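Local coordinates for digeranylgeranylglycerophospholipid reductase (Sulfolobus acidocaldarius, PDB 4OPC), which uses FAD to hydrogenate the double bonds of the geranylgeranyl chains of archaeal membrane phospholipids, turning unsaturated archaeols into saturated ones, at residues P275-A280 / W331-Y337; K357-D362 / R403-L407. All coordinates share one frame; numbering follows the deposited sequence.

Contact 1: residues P275-A280 / W331-Y337; sequences PLYTMA and WDMNICY
The phenol ring of Y337 carries the methyl end of M279 over one face, with CE 4.2 Å from the ring centroid and only 15° off the normal, while P275 CG lies near the plane at the ring edge, 4.0 Å from Y337 CE2. This is a Met-aromatic contact with the sulfur oblique, M279 SD being 3.6 Å from Y337 CD2. A bend at chi3 (82°) turns M279 CE back over the ring and against M333 CE, 3.6 Å away. The second flat group, the W331 indole, holds N334 ND2 over one face, offset toward its rim; T278 OG1 comes to W331 CZ3 obliquely. Between the rings the N334 carboxamide bonds to the loop through both its polar atoms. Its OD1 takes the M279 amide at 2.8 Å in a nearly straight bond (174°), on a lone pair in the carbonyl plane, and its ND2 donates to T278 OG1 at 2.9 Å, nearly in the amide plane. T278 OG1 donates in turn to A280 O, so its hydroxyl is fixed by one bond received and one given. The first turn of helix 332-357 is thus docked on the loop that leads into edge strand 280-281 of the six-stranded sheet of the Rossmann-type FAD domain. A water may link L276 O to N334 OD1. An alanine in place of N334 would probably leave the M279 amide and T278 OG1 without their partners and open a gap beside the W331 face. Outward, W331 NE1 is hydrogen-bonded to P428 O and Y337 OH to Q345 OE1, and C336 is disulfide-bonded to C311 of helix 302-322. At the nearest atoms, the Y337 side chain is about 3 Å from that of Y341, a lipid-binding residue.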
loop_
_atom_site.group_PDB
_atom_site.type_symbol
_atom_site.label_atom_id
_atom_site.label_comp_id
_atom_site.label_asym_id
_atom_site.label_seq_id
_atom_site.Cartn_x
_atom_site.Cartn_y
_atom_site.Cartn_z
ATOM N N PRO A 275 -3.648 3.344 -8.147
ATOM C CA PRO A 275 -2.208 3.318 -8.450
ATOM C C PRO A 275 -1.790 4.409 -9.436
ATOM O O PRO A 275 -2.630 5.123 -9.994
ATOM C CB PRO A 275 -1.993 1.928 -9.065
ATOM C CG PRO A 275 -3.350 1.471 -9.508
ATOM C CD PRO A 275 -4.363 2.158 -8.644
ATOM N N LEU A 276 -0.480 4.551 -9.638
ATOM C CA LEU A 276 0.023 5.396 -10.716
ATOM C C LEU A 276 -0.724 5.054 -11.993
ATOM O O LEU A 276 -0.895 3.876 -12.304
ATOM C CB LEU A 276 1.497 5.081 -10.965
ATOM C CG LEU A 276 2.659 5.837 -10.332
ATOM C CD1 LEU A 276 3.935 5.478 -11.099
ATOM C CD2 LEU A 276 2.455 7.338 -10.289
ATOM N N TYR A 277 -1.167 6.068 -12.733
ATOM C CA TYR A 277 -1.948 5.827 -13.944
ATOM C C TYR A 277 -1.243 4.884 -14.909
ATOM O O TYR A 277 -1.885 4.015 -15.505
ATOM C CB TYR A 277 -2.314 7.137 -14.629
ATOM C CG TYR A 277 -3.460 7.857 -13.965
ATOM C CD1 TYR A 277 -4.657 7.200 -13.709
ATOM C CD2 TYR A 277 -3.347 9.184 -13.580
ATOM C CE1 TYR A 277 -5.721 7.861 -13.115
ATOM C CE2 TYR A 277 -4.410 9.849 -12.978
ATOM C CZ TYR A 277 -5.579 9.172 -12.746
ATOM O OH TYR A 277 -6.646 9.819 -12.151
ATOM N N THR A 278 0.071 5.054 -15.058
ATOM C CA THR A 278 0.895 3.987 -15.611
ATOM C C THR A 278 2.048 3.674 -14.675
ATOM O O THR A 278 2.710 4.583 -14.152
ATOM C CB THR A 278 1.422 4.270 -17.035
ATOM O OG1 THR A 278 2.246 3.168 -17.437
ATOM C CG2 THR A 278 2.254 5.547 -17.085
ATOM N N MET A 279 2.285 2.382 -14.477
ATOM C CA MET A 279 3.393 1.892 -13.668
ATOM C C MET A 279 4.536 1.445 -14.569
ATOM O O MET A 279 5.526 0.882 -14.094
ATOM C CB MET A 279 2.922 0.742 -12.768
ATOM C CG MET A 279 1.848 1.206 -11.777
ATOM S SD MET A 279 0.964 -0.158 -10.980
ATOM C CE MET A 279 2.097 -0.585 -9.677
ATOM N N ALA A 280 4.423 1.727 -15.868
ATOM C CA ALA A 280 5.453 1.354 -16.844
ATOM C C ALA A 280 5.749 2.505 -17.789
ATOM O O ALA A 280 4.832 3.201 -18.234
ATOM C CB ALA A 280 5.007 0.135 -17.651
ATOM N N TRP A 331 4.168 -2.892 -20.931
ATOM C CA TRP A 331 2.787 -2.506 -20.609
ATOM C C TRP A 331 2.009 -3.578 -19.852
ATOM O O TRP A 331 1.043 -3.265 -19.151
ATOM C CB TRP A 331 2.050 -2.129 -21.894
ATOM C CG TRP A 331 0.906 -1.179 -21.690
ATOM C CD1 TRP A 331 -0.424 -1.448 -21.842
ATOM C CD2 TRP A 331 0.995 0.195 -21.286
ATOM N NE1 TRP A 331 -1.166 -0.325 -21.571
ATOM C CE2 TRP A 331 -0.318 0.697 -21.231
ATOM C CE3 TRP A 331 2.060 1.053 -20.990
ATOM C CZ2 TRP A 331 -0.597 2.017 -20.865
ATOM C CZ3 TRP A 331 1.783 2.363 -20.633
ATOM C CH2 TRP A 331 0.466 2.830 -20.569
ATOM N N ASP A 332 2.425 -4.835 -19.986
ATOM C CA ASP A 332 1.779 -5.926 -19.257
ATOM C C ASP A 332 1.837 -5.716 -17.752
ATOM O O ASP A 332 1.037 -6.283 -17.009
ATOM C CB ASP A 332 2.411 -7.273 -19.605
ATOM C CG ASP A 332 1.905 -7.832 -20.915
ATOM O OD1 ASP A 332 0.882 -7.329 -21.426
ATOM O OD2 ASP A 332 2.527 -8.784 -21.423
ATOM N N MET A 333 2.789 -4.906 -17.302
ATOM C CA MET A 333 2.858 -4.539 -15.890
ATOM C C MET A 333 1.519 -3.950 -15.465
ATOM O O MET A 333 0.946 -4.337 -14.440
ATOM C CB MET A 333 3.962 -3.510 -15.644
ATOM C CG MET A 333 3.912 -2.883 -14.258
ATOM S SD MET A 333 4.249 -4.104 -12.970
ATOM C CE MET A 333 3.651 -3.249 -11.518
ATOM N N ASN A 334 1.024 -3.016 -16.268
ATOM C CA ASN A 334 -0.237 -2.345 -15.979
ATOM C C ASN A 334 -1.406 -3.308 -16.065
ATOM O O ASN A 334 -2.260 -3.329 -15.186
ATOM C CB ASN A 334 -0.467 -1.206 -16.960
ATOM C CG ASN A 334 0.448 -0.035 -16.718
ATOM O OD1 ASN A 334 0.657 0.368 -15.581
ATOM N ND2 ASN A 334 0.988 0.524 -17.789
ATOM N N ILE A 335 -1.449 -4.098 -17.131
ATOM C CA ILE A 335 -2.556 -5.034 -17.316
ATOM C C ILE A 335 -2.645 -6.017 -16.144
ATOM O O ILE A 335 -3.719 -6.214 -15.558
ATOM C CB ILE A 335 -2.409 -5.818 -18.621
ATOM C CG1 ILE A 335 -2.254 -4.869 -19.820
ATOM C CG2 ILE A 335 -3.589 -6.772 -18.795
ATOM C CD1 ILE A 335 -3.341 -3.833 -19.927
ATOM N N CYS A 336 -1.509 -6.613 -15.796
ATOM C CA CYS A 336 -1.429 -7.563 -14.686
ATOM C C CYS A 336 -1.833 -6.902 -13.377
ATOM O O CYS A 336 -2.702 -7.416 -12.657
ATOM C CB CYS A 336 0.001 -8.123 -14.576
ATOM S SG CYS A 336 0.414 -9.128 -13.078
ATOM N N TYR A 337 -1.238 -5.751 -13.066
ATOM C CA TYR A 337 -1.517 -5.131 -11.773
ATOM C C TYR A 337 -2.955 -4.648 -11.631
ATOM O O TYR A 337 -3.566 -4.844 -10.577
ATOM C CB TYR A 337 -0.531 -4.002 -11.433
ATOM C CG TYR A 337 -0.774 -3.543 -10.031
ATOM C CD1 TYR A 337 -0.305 -4.282 -8.949
ATOM C CD2 TYR A 337 -1.557 -2.429 -9.764
ATOM C CE1 TYR A 337 -0.578 -3.894 -7.648
ATOM C CE2 TYR A 337 -1.832 -2.043 -8.466
ATOM C CZ TYR A 337 -1.343 -2.786 -7.412
ATOM O OH TYR A 337 -1.618 -2.440 -6.113
HETATM O O HOH W 1 -1.266 1.011 -13.307
#

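Contact 2: residues K357-D362 / R403-L407; sequences KLSNDD and RPSLL
R403 meets D362 end-on, NH1 and NH2 both closing on the single oxygen OD1, each at 2.9 Å. A first torsion that sets R403 CG between its backbone N and carbonyl carbon (chi1 62°), then an extended chain, carries the guanidinium there. The carboxylate and guanidinium planes are 25° apart; OD1 lies in the latter, NH1 coming from its syn and NH2 from its anti side, both tilted out of the carboxylate plane. S405 OG donates to D362 OD1 from above the carboxylate, at 2.8 Å, so three donors grip one oxygen and would tend to stabilise its charge. D361 CB lies over one face of the guanidinium, nearest R403 NH2. D362 OD2 accepts from S359 N at 3.0 Å while S359 OG takes D362 N: a capping box that starts helix 360-368. S405 makes an ST turn, OG accepting from L407 N, and a water joins D362 OD2 to L406 N. Beside the polar group the leucines pack together: L358 CD2 touches L406 CB and, nearly at a right angle, L407 CD2, both at 4.0 Å. L406 CD1 meets K357 CB at 3.6 Å, and at the nearest atoms the L358 side chain is about 4 Å from the bound phospholipid.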
loop_
_atom_site.group_PDB
_atom_site.type_symbol
_atom_site.label_atom_id
_atom_site.label_comp_id
_atom_site.label_asym_id
_atom_site.label_seq_id
_atom_site.Cartn_x
_atom_site.Cartn_y
_atom_site.Cartn_z
ATOM N N LYS A 357 -15.422 11.540 4.901
ATOM C CA LYS A 357 -16.302 12.685 5.116
ATOM C C LYS A 357 -17.422 12.403 6.117
ATOM O O LYS A 357 -18.173 13.318 6.479
ATOM C CB LYS A 357 -16.917 13.181 3.799
ATOM C CG LYS A 357 -15.934 13.819 2.825
ATOM C CD LYS A 357 -15.648 15.266 3.161
ATOM C CE LYS A 357 -14.798 15.907 2.072
ATOM N NZ LYS A 357 -14.428 17.311 2.401
ATOM N N LEU A 358 -17.533 11.163 6.584
ATOM C CA LEU A 358 -18.608 10.811 7.519
ATOM C C LEU A 358 -18.285 11.317 8.914
ATOM O O LEU A 358 -17.116 11.377 9.302
ATOM C CB LEU A 358 -18.829 9.299 7.559
ATOM C CG LEU A 358 -19.350 8.649 6.271
ATOM C CD1 LEU A 358 -19.481 7.137 6.465
ATOM C CD2 LEU A 358 -20.679 9.260 5.828
ATOM N N SER A 359 -19.314 11.700 9.663
ATOM C CA SER A 359 -19.117 12.109 11.049
ATOM C C SER A 359 -19.103 10.900 11.970
ATOM O O SER A 359 -19.552 9.812 11.589
ATOM C CB SER A 359 -20.234 13.051 11.485
ATOM O OG SER A 359 -21.468 12.351 11.576
ATOM N N ASN A 360 -18.617 11.092 13.193
ATOM C CA ASN A 360 -18.719 10.032 14.187
ATOM C C ASN A 360 -20.168 9.594 14.371
ATOM O O ASN A 360 -20.441 8.407 14.502
ATOM C CB ASN A 360 -18.110 10.441 15.533
ATOM C CG ASN A 360 -16.616 10.261 15.568
ATOM O OD1 ASN A 360 -16.031 9.676 14.657
ATOM N ND2 ASN A 360 -15.986 10.754 16.619
ATOM N N ASP A 361 -21.100 10.547 14.385
ATOM C CA ASP A 361 -22.510 10.193 14.557
ATOM C C ASP A 361 -22.975 9.306 13.409
ATOM O O ASP A 361 -23.729 8.356 13.630
ATOM C CB ASP A 361 -23.405 11.437 14.652
ATOM C CG ASP A 361 -23.269 12.164 15.982
ATOM O OD1 ASP A 361 -22.791 11.559 16.968
ATOM O OD2 ASP A 361 -23.652 13.351 16.039
ATOM N N ASP A 362 -22.527 9.616 12.193
ATOM C CA ASP A 362 -22.873 8.803 11.018
ATOM C C ASP A 362 -22.375 7.368 11.154
ATOM O O ASP A 362 -23.106 6.415 10.856
ATOM C CB ASP A 362 -22.252 9.360 9.741
ATOM C CG ASP A 362 -22.840 10.673 9.304
ATOM O OD1 ASP A 362 -24.020 10.949 9.593
ATOM O OD2 ASP A 362 -22.113 11.410 8.605
ATOM N N ARG A 403 -31.988 13.607 10.583
ATOM C CA ARG A 403 -31.088 14.745 10.482
ATOM C C ARG A 403 -30.386 14.657 9.140
ATOM O O ARG A 403 -30.399 13.596 8.508
ATOM C CB ARG A 403 -30.055 14.724 11.607
ATOM C CG ARG A 403 -29.167 13.501 11.579
ATOM C CD ARG A 403 -28.008 13.616 12.564
ATOM N NE ARG A 403 -27.275 12.357 12.661
ATOM C CZ ARG A 403 -26.322 11.981 11.818
ATOM N NH1 ARG A 403 -25.963 12.772 10.819
ATOM N NH2 ARG A 403 -25.722 10.811 11.979
ATOM N N PRO A 404 -29.795 15.770 8.682
ATOM C CA PRO A 404 -28.979 15.709 7.468
ATOM C C PRO A 404 -27.820 14.748 7.644
ATOM O O PRO A 404 -27.220 14.696 8.715
ATOM C CB PRO A 404 -28.452 17.139 7.330
ATOM C CG PRO A 404 -29.496 17.976 7.997
ATOM C CD PRO A 404 -29.991 17.155 9.149
ATOM N N SER A 405 -27.505 13.985 6.608
ATOM C CA SER A 405 -26.386 13.059 6.690
ATOM C C SER A 405 -25.844 12.677 5.322
ATOM O O SER A 405 -26.601 12.429 4.381
ATOM C CB SER A 405 -26.792 11.792 7.438
ATOM O OG SER A 405 -25.729 10.852 7.417
ATOM N N LEU A 406 -24.523 12.614 5.219
ATOM C CA LEU A 406 -23.885 12.114 4.010
ATOM C C LEU A 406 -24.190 10.636 3.768
ATOM O O LEU A 406 -23.990 10.139 2.671
ATOM C CB LEU A 406 -22.371 12.354 4.040
ATOM C CG LEU A 406 -21.922 13.780 3.708
ATOM C CD1 LEU A 406 -20.401 13.858 3.650
ATOM C CD2 LEU A 406 -22.528 14.256 2.397
ATOM N N LEU A 407 -24.692 9.931 4.780
ATOM C CA LEU A 407 -25.013 8.518 4.594
ATOM C C LEU A 407 -25.996 8.303 3.449
ATOM O O LEU A 407 -25.950 7.274 2.787
ATOM C CB LEU A 407 -25.603 7.924 5.868
ATOM C CG LEU A 407 -24.603 7.711 7.003
ATOM C CD1 LEU A 407 -25.400 7.349 8.249
ATOM C CD2 LEU A 407 -23.586 6.634 6.651
HETATM O O HOH W 2 -22.913 13.587 7.392
#

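Overall arrangement
Following the chain from the N terminus, most of the Rossmann-type sheet and the whole eight-stranded sheet come first, and contact 1 opens just after the latter's last strand, 261-271. It closes some 50 residues later, at the start of helix 332-357; the intervening chain finishes strand 280-281 and adds strand 284-286 and helices 302-322 and 327-330. That long helix then spans the gap to K357, where contact 2 opens; its loop of about 40 residues, largely helical, returns at 403-407 before helix 410-425. The two loops are therefore in series, neither nested nor crossed. The contact centres lie 36 Å apart, one joining the helix to the FAD-binding part, the other tying together the C-terminal helical region.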